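Local coordinates for hypothetical protein Atu2648 (Agrobacterium tumefaciens str. C58, PDB 1ZCE) that is of unknown function but has an EVE domain, akin to ASCH and PUA domains, a kinship that suggests binding of nucleic acid, at residues D102-M112 against V125-M136. Numbering follows the deposited sequence.
Sequences DVKANPKLEKM and VTEEEYLEVCRM
The Asn106 amide and the Glu132 carboxylate meet with their planes 83° apart. Asn106 ND2 donates in its own amide plane to Glu132 OE1 over 2.7 Å, entering the anti lone pair, away from OE2. At the other carboxylate oxygen the Arg135 guanidinium comes edge-on, its NE and NH1 both gripping OE2, while Leu131 O sits over the centre of one guanidinium face. Glu132 thereby shows how one carboxylate can tie two secondary-structure elements of an EVE domain: helix 127-136, packed on the mixed sheet, and the turn that follows helix 100-105. Lys108 NZ adds a salt bridge to Glu132 OE2 at 3.0 Å, though its hydrogen bond is weak; the lysine chain is turned about the CG-CD bond (chi3 66°) to bring the ammonium across, and the concentration of positive charge should favour the ionised carboxylate. Asn106 is itself steadied by an Asx turn, OD1 accepting from Lys108 N.

Beneath these polar groups, Leu109 splits its branches: CD2 packs against CA and CG of Glu129, whereas CD1 touches Val133 CG2 at 3.8 Å and Met136 SE. The selenomethionine Met112, extended beyond CG, brings CE against the CG2 methyls of Val125 and Val133, whose side chains also rest on Phe51 of strand 49-54.

Glu129 closes the other end. In a capping box with Thr126, its OE2 receives Thr126 N from above the carboxylate plane while Thr126 OG1 accepts from Glu129 N. Its OE1 faces the 109-112 turn, where one water donates to both Glu129 OE1 (2.8 Å) and Lys108 O (2.9 Å) and accepts from Lys111 N.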
loop_
_atom_site.group_PDB
_atom_site.type_symbol
_atom_site.label_atom_id
_atom_site.label_comp_id
_atom_site.label_asym_id
_atom_site.label_seq_id
_atom_site.Cartn_x
_atom_site.Cartn_y
_atom_site.Cartn_z
ATOM N N ASP A 102 13.881 -10.577 1.679
ATOM C CA ASP A 102 13.307 -11.508 2.638
ATOM C C ASP A 102 11.949 -12.023 2.169
ATOM O O ASP A 102 11.615 -13.186 2.389
ATOM C CB ASP A 102 13.179 -10.860 4.021
ATOM C CG ASP A 102 14.524 -10.664 4.698
ATOM O OD1 ASP A 102 15.489 -11.355 4.314
ATOM O OD2 ASP A 102 14.611 -9.833 5.623
ATOM N N VAL A 103 11.167 -11.164 1.522
ATOM C CA VAL A 103 9.860 -11.575 1.024
ATOM C C VAL A 103 10.023 -12.669 -0.032
ATOM O O VAL A 103 9.318 -13.682 -0.003
ATOM C CB VAL A 103 9.082 -10.378 0.415
ATOM C CG1 VAL A 103 7.843 -10.872 -0.322
ATOM C CG2 VAL A 103 8.675 -9.415 1.521
ATOM N N LYS A 104 10.961 -12.468 -0.953
ATOM C CA LYS A 104 11.210 -13.437 -2.014
ATOM C C LYS A 104 11.741 -14.774 -1.499
ATOM O O LYS A 104 11.625 -15.792 -2.177
ATOM C CB LYS A 104 12.187 -12.855 -3.043
ATOM C CG LYS A 104 11.598 -11.735 -3.885
ATOM C CD LYS A 104 12.564 -11.287 -4.967
ATOM C CE LYS A 104 11.933 -10.243 -5.876
ATOM N NZ LYS A 104 12.855 -9.859 -6.980
ATOM N N ALA A 105 12.310 -14.771 -0.297
ATOM C CA ALA A 105 12.856 -15.990 0.291
ATOM C C ALA A 105 11.817 -16.766 1.101
ATOM O O ALA A 105 12.064 -17.898 1.506
ATOM C CB ALA A 105 14.051 -15.648 1.174
ATOM N N ASN A 106 10.657 -16.160 1.336
ATOM C CA ASN A 106 9.601 -16.806 2.114
ATOM C C ASN A 106 8.648 -17.600 1.215
ATOM O O ASN A 106 7.895 -17.020 0.435
ATOM C CB ASN A 106 8.814 -15.749 2.888
ATOM C CG ASN A 106 7.932 -16.349 3.958
ATOM O OD1 ASN A 106 7.393 -17.441 3.791
ATOM N ND2 ASN A 106 7.768 -15.632 5.063
ATOM N N PRO A 107 8.644 -18.939 1.334
ATOM C CA PRO A 107 7.748 -19.732 0.484
ATOM C C PRO A 107 6.262 -19.393 0.594
ATOM O O PRO A 107 5.509 -19.588 -0.356
ATOM C CB PRO A 107 8.052 -21.169 0.910
ATOM C CG PRO A 107 8.433 -21.022 2.343
ATOM C CD PRO A 107 9.323 -19.797 2.322
ATOM N N LYS A 108 5.842 -18.883 1.746
ATOM C CA LYS A 108 4.439 -18.534 1.952
ATOM C C LYS A 108 4.031 -17.290 1.165
ATOM O O LYS A 108 2.842 -17.004 1.008
ATOM C CB LYS A 108 4.179 -18.310 3.444
ATOM C CG LYS A 108 4.520 -19.523 4.301
ATOM C CD LYS A 108 4.521 -19.196 5.786
ATOM C CE LYS A 108 3.135 -18.835 6.289
ATOM N NZ LYS A 108 3.160 -18.499 7.739
ATOM N N LEU A 109 5.020 -16.562 0.658
ATOM C CA LEU A 109 4.755 -15.337 -0.085
ATOM C C LEU A 109 5.045 -15.446 -1.582
ATOM O O LEU A 109 5.074 -14.435 -2.282
ATOM C CB LEU A 109 5.574 -14.192 0.522
ATOM C CG LEU A 109 5.406 -13.966 2.031
ATOM C CD1 LEU A 109 6.288 -12.808 2.464
ATOM C CD2 LEU A 109 3.949 -13.689 2.367
ATOM N N GLU A 110 5.235 -16.670 -2.071
ATOM C CA GLU A 110 5.541 -16.899 -3.485
ATOM C C GLU A 110 4.511 -16.388 -4.483
ATOM O O GLU A 110 4.854 -16.081 -5.627
ATOM C CB GLU A 110 5.748 -18.388 -3.758
ATOM C CG GLU A 110 6.912 -19.017 -3.041
ATOM C CD GLU A 110 7.347 -20.311 -3.698
ATOM O OE1 GLU A 110 6.477 -21.174 -3.951
ATOM O OE2 GLU A 110 8.558 -20.461 -3.962
ATOM N N LYS A 111 3.251 -16.321 -4.070
ATOM C CA LYS A 111 2.197 -15.862 -4.966
ATOM C C LYS A 111 1.813 -14.410 -4.713
ATOM O O LYS A 111 0.868 -13.898 -5.310
ATOM C CB LYS A 111 0.959 -16.756 -4.830
ATOM C CG LYS A 111 1.195 -18.204 -5.243
ATOM C CD LYS A 111 -0.050 -19.057 -5.034
ATOM C CE LYS A 111 0.177 -20.502 -5.458
ATOM N NZ LYS A 111 0.445 -20.632 -6.917
HETATM N N MSE A 112 2.556 -13.740 -3.842
HETATM C CA MSE A 112 2.261 -12.349 -3.519
HETATM C C MSE A 112 2.486 -11.463 -4.739
HETATM O O MSE A 112 3.479 -11.612 -5.454
HETATM C CB MSE A 112 3.140 -11.891 -2.353
HETATM C CG MSE A 112 2.683 -10.613 -1.674
HETATM SE SE MSE A 112 3.828 -10.173 -0.198
HETATM C CE MSE A 112 3.058 -8.458 0.242
ATOM N N VAL A 125 -3.218 -7.942 -1.398
ATOM C CA VAL A 125 -2.384 -8.710 -0.484
ATOM C C VAL A 125 -3.367 -9.640 0.208
ATOM O O VAL A 125 -4.366 -9.174 0.750
ATOM C CB VAL A 125 -1.707 -7.801 0.583
ATOM C CG1 VAL A 125 -0.948 -8.655 1.592
ATOM C CG2 VAL A 125 -0.753 -6.811 -0.080
ATOM N N THR A 126 -3.127 -10.947 0.176
ATOM C CA THR A 126 -4.050 -11.857 0.844
ATOM C C THR A 126 -3.910 -11.655 2.349
ATOM O O THR A 126 -2.901 -11.126 2.822
ATOM C CB THR A 126 -3.751 -13.333 0.527
ATOM O OG1 THR A 126 -2.523 -13.718 1.155
ATOM C CG2 THR A 126 -3.658 -13.549 -0.975
ATOM N N GLU A 127 -4.922 -12.068 3.104
ATOM C CA GLU A 127 -4.873 -11.919 4.553
ATOM C C GLU A 127 -3.655 -12.646 5.119
ATOM O O GLU A 127 -2.965 -12.125 5.992
ATOM C CB GLU A 127 -6.155 -12.463 5.190
ATOM C CG GLU A 127 -6.270 -12.188 6.684
ATOM C CD GLU A 127 -7.593 -12.657 7.270
ATOM O OE1 GLU A 127 -7.814 -12.449 8.483
ATOM O OE2 GLU A 127 -8.408 -13.235 6.520
ATOM N N GLU A 128 -3.394 -13.851 4.622
ATOM C CA GLU A 128 -2.252 -14.626 5.091
ATOM C C GLU A 128 -0.933 -13.944 4.748
ATOM O O GLU A 128 0.005 -13.965 5.545
ATOM C CB GLU A 128 -2.293 -16.042 4.507
ATOM C CG GLU A 128 -3.195 -16.982 5.296
ATOM C CD GLU A 128 -2.572 -17.371 6.629
ATOM O OE1 GLU A 128 -1.810 -18.363 6.672
ATOM O OE2 GLU A 128 -2.821 -16.672 7.629
ATOM N N GLU A 129 -0.855 -13.338 3.567
ATOM C CA GLU A 129 0.363 -12.638 3.168
ATOM C C GLU A 129 0.565 -11.432 4.081
ATOM O O GLU A 129 1.679 -11.148 4.525
ATOM C CB GLU A 129 0.270 -12.185 1.707
ATOM C CG GLU A 129 0.469 -13.318 0.709
ATOM C CD GLU A 129 -0.034 -12.989 -0.686
ATOM O OE1 GLU A 129 0.086 -13.862 -1.573
ATOM O OE2 GLU A 129 -0.556 -11.873 -0.899
ATOM N N TYR A 130 -0.525 -10.730 4.370
ATOM C CA TYR A 130 -0.466 -9.563 5.235
ATOM C C TYR A 130 0.009 -9.944 6.637
ATOM O O TYR A 130 0.901 -9.306 7.196
ATOM C CB TYR A 130 -1.844 -8.894 5.298
ATOM C CG TYR A 130 -1.938 -7.724 6.254
ATOM C CD1 TYR A 130 -2.501 -7.878 7.526
ATOM C CD2 TYR A 130 -1.494 -6.453 5.880
ATOM C CE1 TYR A 130 -2.632 -6.798 8.392
ATOM C CE2 TYR A 130 -1.617 -5.366 6.746
ATOM C CZ TYR A 130 -2.187 -5.549 7.996
ATOM O OH TYR A 130 -2.322 -4.476 8.845
ATOM N N LEU A 131 -0.581 -10.989 7.205
ATOM C CA LEU A 131 -0.194 -11.416 8.541
ATOM C C LEU A 131 1.254 -11.898 8.601
ATOM O O LEU A 131 1.953 -11.649 9.583
ATOM C CB LEU A 131 -1.138 -12.518 9.034
ATOM C CG LEU A 131 -2.584 -12.065 9.273
ATOM C CD1 LEU A 131 -3.467 -13.264 9.549
ATOM C CD2 LEU A 131 -2.637 -11.082 10.432
ATOM N N GLU A 132 1.705 -12.583 7.555
ATOM C CA GLU A 132 3.073 -13.090 7.524
ATOM C C GLU A 132 4.096 -11.955 7.406
ATOM O O GLU A 132 5.096 -11.944 8.124
ATOM C CB GLU A 132 3.233 -14.082 6.370
ATOM C CG GLU A 132 4.634 -14.664 6.203
ATOM C CD GLU A 132 5.077 -15.560 7.352
ATOM O OE1 GLU A 132 6.224 -16.051 7.299
ATOM O OE2 GLU A 132 4.297 -15.780 8.302
ATOM N N VAL A 133 3.859 -11.005 6.506
ATOM C CA VAL A 133 4.776 -9.880 6.360
ATOM C C VAL A 133 4.789 -9.089 7.669
ATOM O O VAL A 133 5.848 -8.654 8.123
ATOM C CB VAL A 133 4.368 -8.968 5.170
ATOM C CG1 VAL A 133 5.179 -7.676 5.176
ATOM C CG2 VAL A 133 4.610 -9.710 3.856
ATOM N N CYS A 134 3.623 -8.909 8.282
ATOM C CA CYS A 134 3.563 -8.190 9.550
ATOM C C CYS A 134 4.390 -8.901 10.623
ATOM O O CYS A 134 5.140 -8.252 11.358
ATOM C CB CYS A 134 2.114 -8.028 10.018
ATOM S SG CYS A 134 1.222 -6.701 9.164
ATOM N N ARG A 135 4.260 -10.225 10.714
ATOM C CA ARG A 135 5.038 -10.989 11.694
ATOM C C ARG A 135 6.530 -10.799 11.438
ATOM O O ARG A 135 7.310 -10.581 12.366
ATOM C CB ARG A 135 4.709 -12.484 11.620
ATOM C CG ARG A 135 3.508 -12.928 12.434
ATOM C CD ARG A 135 3.432 -14.449 12.456
ATOM N NE ARG A 135 3.136 -14.997 11.137
ATOM C CZ ARG A 135 1.909 -15.117 10.643
ATOM N NH1 ARG A 135 1.730 -15.620 9.433
ATOM N NH2 ARG A 135 0.859 -14.755 11.367
HETATM N N MSE A 136 6.926 -10.901 10.175
HETATM C CA MSE A 136 8.323 -10.727 9.803
HETATM C C MSE A 136 8.780 -9.340 10.227
HETATM O O MSE A 136 9.936 -9.146 10.598
HETATM C CB MSE A 136 8.492 -10.867 8.291
HETATM C CG MSE A 136 8.198 -12.254 7.746
HETATM SE SE MSE A 136 8.100 -12.224 5.822
HETATM C CE MSE A 136 9.979 -12.035 5.433
HETATM O O HOH W 1 1.718 -16.112 -1.492
HETATM O O HOH W 2 0.288 -18.937 8.290
HETATM O O HOH W 3 -1.435 -13.779 -3.733
#